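Local coordinates for protein glycosyl hydrolase family 88 (Pedobacter heparinus, PDB 3WIW) that hydrolyses unsaturated glucuronyl oligosaccharides derived from heparin, as an alpha6/alpha6-barrel enzyme of glycoside hydrolase family 88, at residues 289-294 and 300-305; 285-290 and 342-347. All coordinates share one frame; numbering follows the deposited sequence.

Contact 1: residues 289-294 and 300-305; sequences IPLWDF and DRSPRD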
loop_
_atom_site.group_PDB
_atom_site.type_symbol
_atom_site.label_atom_id
_atom_site.label_comp_id
_atom_site.label_asym_id
_atom_site.label_seq_id
_atom_site.Cartn_x
_atom_site.Cartn_y
_atom_site.Cartn_z
ATOM N N ILE A 289 -1.778 15.124 6.965
ATOM C CA ILE A 289 -0.754 14.424 6.208
ATOM C C ILE A 289 0.413 14.154 7.157
ATOM O O ILE A 289 1.044 15.096 7.632
ATOM C CB ILE A 289 -0.268 15.221 4.994
ATOM C CG1 ILE A 289 -1.443 15.780 4.192
ATOM C CG2 ILE A 289 0.672 14.339 4.152
ATOM C CD1 ILE A 289 -2.469 14.712 3.755
ATOM N N PRO A 290 0.646 12.887 7.508
ATOM C CA PRO A 290 1.621 12.654 8.590
ATOM C C PRO A 290 3.034 13.148 8.309
ATOM O O PRO A 290 3.479 13.201 7.163
ATOM C CB PRO A 290 1.649 11.115 8.719
ATOM C CG PRO A 290 0.298 10.682 8.201
ATOM C CD PRO A 290 0.001 11.633 7.065
ATOM N N LEU A 291 3.742 13.523 9.373
ATOM C CA LEU A 291 5.199 13.616 9.299
ATOM C C LEU A 291 5.760 12.261 8.883
ATOM O O LEU A 291 5.154 11.226 9.132
ATOM C CB LEU A 291 5.732 13.975 10.672
ATOM C CG LEU A 291 5.052 15.162 11.369
ATOM C CD1 LEU A 291 5.703 15.386 12.756
ATOM C CD2 LEU A 291 5.059 16.415 10.485
ATOM N N TRP A 292 6.948 12.237 8.292
ATOM C CA TRP A 292 7.445 10.963 7.791
ATOM C C TRP A 292 7.648 9.939 8.925
ATOM O O TRP A 292 7.549 8.726 8.712
ATOM C CB TRP A 292 8.733 11.180 6.985
ATOM C CG TRP A 292 9.882 11.560 7.856
ATOM C CD1 TRP A 292 10.178 12.822 8.329
ATOM C CD2 TRP A 292 10.867 10.688 8.406
ATOM N NE1 TRP A 292 11.285 12.758 9.164
ATOM C CE2 TRP A 292 11.725 11.456 9.219
ATOM C CE3 TRP A 292 11.097 9.309 8.299
ATOM C CZ2 TRP A 292 12.824 10.888 9.896
ATOM C CZ3 TRP A 292 12.187 8.745 8.974
ATOM C CH2 TRP A 292 13.023 9.536 9.769
ATOM N N ASP A 293 7.915 10.422 10.135
ATOM C CA ASP A 293 7.962 9.601 11.333
ATOM C C ASP A 293 7.284 10.420 12.424
ATOM O O ASP A 293 7.572 11.619 12.593
ATOM C CB ASP A 293 9.411 9.244 11.705
ATOM C CG ASP A 293 9.507 8.236 12.853
ATOM O OD1 ASP A 293 9.067 8.546 13.989
ATOM O OD2 ASP A 293 10.046 7.118 12.638
ATOM N N PHE A 294 6.370 9.792 13.168
ATOM C CA PHE A 294 5.580 10.515 14.160
ATOM C C PHE A 294 6.412 11.048 15.329
ATOM O O PHE A 294 5.942 11.918 16.064
ATOM C CB PHE A 294 4.473 9.623 14.741
ATOM C CG PHE A 294 3.266 9.446 13.830
ATOM C CD1 PHE A 294 3.249 8.532 12.785
ATOM C CD2 PHE A 294 2.116 10.189 14.057
ATOM C CE1 PHE A 294 2.117 8.387 11.979
ATOM C CE2 PHE A 294 0.985 10.049 13.250
ATOM C CZ PHE A 294 0.994 9.146 12.206
ATOM N N ASP A 300 7.061 21.190 12.984
ATOM C CA ASP A 300 6.682 22.228 12.036
ATOM C C ASP A 300 7.354 22.110 10.681
ATOM O O ASP A 300 6.746 22.446 9.658
ATOM C CB ASP A 300 6.991 23.621 12.590
ATOM C CG ASP A 300 6.036 24.055 13.683
ATOM O OD1 ASP A 300 4.899 23.543 13.736
ATOM O OD2 ASP A 300 6.422 24.944 14.475
ATOM N N ARG A 301 8.600 21.637 10.657
ATOM C CA ARG A 301 9.383 21.622 9.423
ATOM C C ARG A 301 9.728 20.232 8.894
ATOM O O ARG A 301 10.348 20.101 7.838
ATOM C CB ARG A 301 10.664 22.425 9.596
ATOM C CG ARG A 301 10.413 23.936 9.699
ATOM C CD ARG A 301 11.712 24.737 9.725
ATOM N NE ARG A 301 12.560 24.456 8.561
ATOM C CZ ARG A 301 13.840 24.807 8.481
ATOM N NH1 ARG A 301 14.550 24.536 7.395
ATOM N NH2 ARG A 301 14.409 25.442 9.495
ATOM N N SER A 302 9.338 19.186 9.609
ATOM C CA SER A 302 9.639 17.826 9.175
ATOM C C SER A 302 8.934 17.517 7.842
ATOM O O SER A 302 7.755 17.857 7.668
ATOM C CB SER A 302 9.162 16.875 10.258
ATOM O OG SER A 302 9.261 15.551 9.813
ATOM N N PRO A 303 9.638 16.858 6.894
ATOM C CA PRO A 303 8.960 16.440 5.653
ATOM C C PRO A 303 7.729 15.577 5.921
ATOM O O PRO A 303 7.750 14.676 6.782
ATOM C CB PRO A 303 10.029 15.617 4.934
ATOM C CG PRO A 303 11.312 16.189 5.439
ATOM C CD PRO A 303 11.068 16.532 6.880
ATOM N N ARG A 304 6.653 15.859 5.187
ATOM C CA ARG A 304 5.429 15.036 5.231
ATOM C C ARG A 304 5.548 13.832 4.310
ATOM O O ARG A 304 6.376 13.813 3.391
ATOM C CB ARG A 304 4.224 15.861 4.767
ATOM C CG ARG A 304 4.092 17.177 5.507
ATOM C CD ARG A 304 4.019 16.983 7.034
ATOM N NE ARG A 304 3.588 18.231 7.648
ATOM C CZ ARG A 304 2.322 18.667 7.666
ATOM N NH1 ARG A 304 2.028 19.881 8.152
ATOM N NH2 ARG A 304 1.350 17.915 7.162
ATOM N N ASP A 305 4.709 12.835 4.535
ATOM C CA ASP A 305 4.728 11.673 3.658
ATOM C C ASP A 305 3.320 11.413 3.140
ATOM O O ASP A 305 2.482 10.743 3.811
ATOM C CB ASP A 305 5.278 10.448 4.407
ATOM C CG ASP A 305 5.354 9.213 3.529
ATOM O OD1 ASP A 305 5.345 9.366 2.271
ATOM O OD2 ASP A 305 5.431 8.085 4.079
HETATM O O HOH W 1 6.656 7.474 6.347
HETATM O O HOH W 2 12.081 15.320 10.397
#
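Leu291 and Arg304 pair as a single beta bridge, bracketed by two backbone hydrogen bonds: Asp305 N reaches Pro290 O at 2.9 Å, and Trp292 N reaches Pro303 O at 3.0 Å, in the plane of that carbonyl. The Arg304 side chain, bent at chi2 (-56°), turns back across 289-291. Its NH2 gives Ile289 O a weak hydrogen bond of 2.9 Å, bent to 126° at the hydrogen, and its CD lies 3.6 Å from Leu291 CD2. The stronger partner of NH2 is Asp287, in a salt bridge. Cut back to an alanine, this position is likely to leave the Asp287 carboxylate without its cationic mate and Leu291 CD2 without the aliphatic surface it rests on.

At the other end, Trp292 presents an edge of its indole: CD1 comes within 3.2 Å of Ser302 OG, and a water bridges Trp292 NE1 and this hydroxyl. A second water donates to Trp292 O and to Asp305 OD2, at 2.6 Å from the latter. Asp305 also pairs through OD2 with Arg246, a predicted substrate-binding residue, while OD1 accepts from Ser307 OG and Val361 N.

Asp305 is the N-cap of helix 306-322, against whose Ala309 and Ile312 Pro290 packs; strand 360-361 meets Trp292 and Pro303 through Val361, and Ile289 leans on helix 327-340.

Contact 2: residues 285-290 and 342-347; sequences PADKIP and SDEYLA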
loop_
_atom_site.group_PDB
_atom_site.type_symbol
_atom_site.label_atom_id
_atom_site.label_comp_id
_atom_site.label_asym_id
_atom_site.label_seq_id
_atom_site.Cartn_x
_atom_site.Cartn_y
_atom_site.Cartn_z
ATOM N N PRO A 285 -0.438 16.219 12.061
ATOM C CA PRO A 285 -0.593 17.645 11.729
ATOM C C PRO A 285 -2.042 18.051 11.495
ATOM O O PRO A 285 -2.895 17.192 11.223
ATOM C CB PRO A 285 0.209 17.790 10.421
ATOM C CG PRO A 285 1.200 16.638 10.461
ATOM C CD PRO A 285 0.392 15.513 11.068
ATOM N N ALA A 286 -2.302 19.353 11.566
ATOM C CA ALA A 286 -3.646 19.865 11.337
ATOM C C ALA A 286 -4.263 19.412 10.008
ATOM O O ALA A 286 -5.469 19.175 9.942
ATOM C CB ALA A 286 -3.665 21.371 11.426
ATOM N N ASP A 287 -3.454 19.319 8.954
ATOM C CA ASP A 287 -3.989 18.963 7.636
ATOM C C ASP A 287 -4.024 17.448 7.410
ATOM O O ASP A 287 -4.392 17.004 6.331
ATOM C CB ASP A 287 -3.225 19.658 6.502
ATOM C CG ASP A 287 -1.775 19.227 6.391
ATOM O OD1 ASP A 287 -1.372 18.219 7.002
ATOM O OD2 ASP A 287 -1.041 19.900 5.643
ATOM N N LYS A 288 -3.618 16.670 8.417
ATOM C CA LYS A 288 -3.738 15.207 8.438
ATOM C C LYS A 288 -2.821 14.462 7.472
ATOM O O LYS A 288 -3.028 13.279 7.235
ATOM C CB LYS A 288 -5.204 14.774 8.287
ATOM C CG LYS A 288 -6.049 15.320 9.430
ATOM C CD LYS A 288 -7.512 14.981 9.306
ATOM C CE LYS A 288 -8.251 15.434 10.535
ATOM N NZ LYS A 288 -8.171 16.918 10.626
ATOM N N ILE A 289 -1.778 15.124 6.965
ATOM C CA ILE A 289 -0.754 14.424 6.208
ATOM C C ILE A 289 0.413 14.154 7.157
ATOM O O ILE A 289 1.044 15.096 7.632
ATOM C CB ILE A 289 -0.268 15.221 4.994
ATOM C CG1 ILE A 289 -1.443 15.780 4.192
ATOM C CG2 ILE A 289 0.672 14.339 4.152
ATOM C CD1 ILE A 289 -2.469 14.712 3.755
ATOM N N PRO A 290 0.646 12.887 7.508
ATOM C CA PRO A 290 1.621 12.654 8.590
ATOM C C PRO A 290 3.034 13.148 8.309
ATOM O O PRO A 290 3.479 13.201 7.163
ATOM C CB PRO A 290 1.649 11.115 8.719
ATOM C CG PRO A 290 0.298 10.682 8.201
ATOM C CD PRO A 290 0.001 11.633 7.065
ATOM N N SER A 342 -5.750 18.966 -2.948
ATOM C CA SER A 342 -5.505 20.400 -3.057
ATOM C C SER A 342 -4.261 20.671 -3.911
ATOM O O SER A 342 -3.475 19.779 -4.194
ATOM C CB SER A 342 -5.346 21.012 -1.659
ATOM O OG SER A 342 -4.100 20.697 -1.081
ATOM N N ASP A 343 -4.068 21.927 -4.292
ATOM C CA ASP A 343 -2.925 22.329 -5.101
ATOM C C ASP A 343 -1.594 21.911 -4.504
ATOM O O ASP A 343 -0.667 21.597 -5.231
ATOM C CB ASP A 343 -2.941 23.868 -5.246
ATOM C CG ASP A 343 -1.684 24.429 -5.930
ATOM O OD1 ASP A 343 -0.670 24.745 -5.248
ATOM O OD2 ASP A 343 -1.702 24.539 -7.174
ATOM N N GLU A 344 -1.515 21.903 -3.177
ATOM C CA GLU A 344 -0.284 21.582 -2.475
ATOM C C GLU A 344 0.175 20.156 -2.766
ATOM O O GLU A 344 1.379 19.912 -2.866
ATOM C CB GLU A 344 -0.521 21.725 -0.977
ATOM C CG GLU A 344 0.712 21.482 -0.127
ATOM C CD GLU A 344 0.424 21.630 1.368
ATOM O OE1 GLU A 344 -0.751 21.846 1.753
ATOM O OE2 GLU A 344 1.373 21.518 2.171
ATOM N N TYR A 345 -0.772 19.218 -2.912
ATOM C CA TYR A 345 -0.457 17.793 -3.089
ATOM C C TYR A 345 -0.766 17.190 -4.455
ATOM O O TYR A 345 -0.135 16.215 -4.859
ATOM C CB TYR A 345 -1.105 16.949 -1.982
ATOM C CG TYR A 345 -0.393 17.111 -0.669
ATOM C CD1 TYR A 345 0.702 16.319 -0.348
ATOM C CD2 TYR A 345 -0.780 18.082 0.233
ATOM C CE1 TYR A 345 1.380 16.465 0.849
ATOM C CE2 TYR A 345 -0.106 18.244 1.449
ATOM C CZ TYR A 345 0.986 17.447 1.735
ATOM O OH TYR A 345 1.684 17.583 2.911
ATOM N N LEU A 346 -1.735 17.760 -5.160
ATOM C CA LEU A 346 -2.185 17.173 -6.415
ATOM C C LEU A 346 -1.520 17.882 -7.586
ATOM O O LEU A 346 -1.693 19.097 -7.774
ATOM C CB LEU A 346 -3.710 17.281 -6.534
ATOM C CG LEU A 346 -4.328 16.705 -7.803
ATOM C CD1 LEU A 346 -4.284 15.181 -7.736
ATOM C CD2 LEU A 346 -5.735 17.161 -7.979
ATOM N N ALA A 347 -0.748 17.142 -8.372
ATOM C CA ALA A 347 -0.084 17.720 -9.546
ATOM C C ALA A 347 -1.065 18.342 -10.532
ATOM O O ALA A 347 -2.178 17.842 -10.729
ATOM C CB ALA A 347 0.694 16.634 -10.254
HETATM O O HOH W 3 1.358 19.802 4.308
HETATM O O HOH W 4 -1.763 21.998 4.249
#
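Between Ile289 and Tyr345, the nearest backbone pair, the CA atoms are 9.9 Å apart, so side chains and water alone span the gap from the type I turn 285-288 to the loop 342-347. The phenol end of Tyr345 and the beta-branch of Ile289 run alongside each other, pointing opposite ways: OH lies 3.6 Å from Ile289 CG2, and CZ is 3.8 Å from Ile289 CG1. With CG1 anti to the carbonyl carbon (chi1 -47°) and CG2 anti to the backbone N, both branches of Ile289 face the phenol. Tyr345 donates its hydroxyl proton to a water 2.6 Å from OH, lying in the ring plane.

That water in turn donates to Asp287 OD2 and Glu344 OE2. Another water, 2.6 Å from Asp287 OD2, also donates to Glu344 OE1. Behind this bridge, Asp287 OD1 accepts Ile289 N at 3.1 Å in a nearly straight Asx-turn bond (168°), approached from above the carboxylate plane.

Asp287 OD2 and Glu344 OE1 stand 4.4 Å apart with like charges. The two donating waters probably screen this repulsion, and Arg304, the salt-bridge partner of Asp287, is likely to offset part of the negative charge, making the carboxylate pair tolerable at a partly buried junction.

Contacts 1 and 2 share Ile289 and Pro290, and their centres lie 11 Å apart. Arg304 of contact 1 joins them: its NH2 is 2.7 Å from Asp287 OD1 in a salt bridge, and its CG is 3.6 Å from Tyr345 OH. An apolar touch, Leu291 CD2 to Pro285 CG at 3.9 Å, adds to this seam. The link to the predicted substrate-binding residue Arg246 runs through Asp305, which belongs to contact 1 alone: its side chain comes within about 3 Å of the Arg246 side chain, whereas the side chain of Ile289, shared by both contacts, is about 11 Å from that of Arg246. Contact 1 therefore borders the probable substrate pocket, while contact 2 joins the same loop to the segment 342-347.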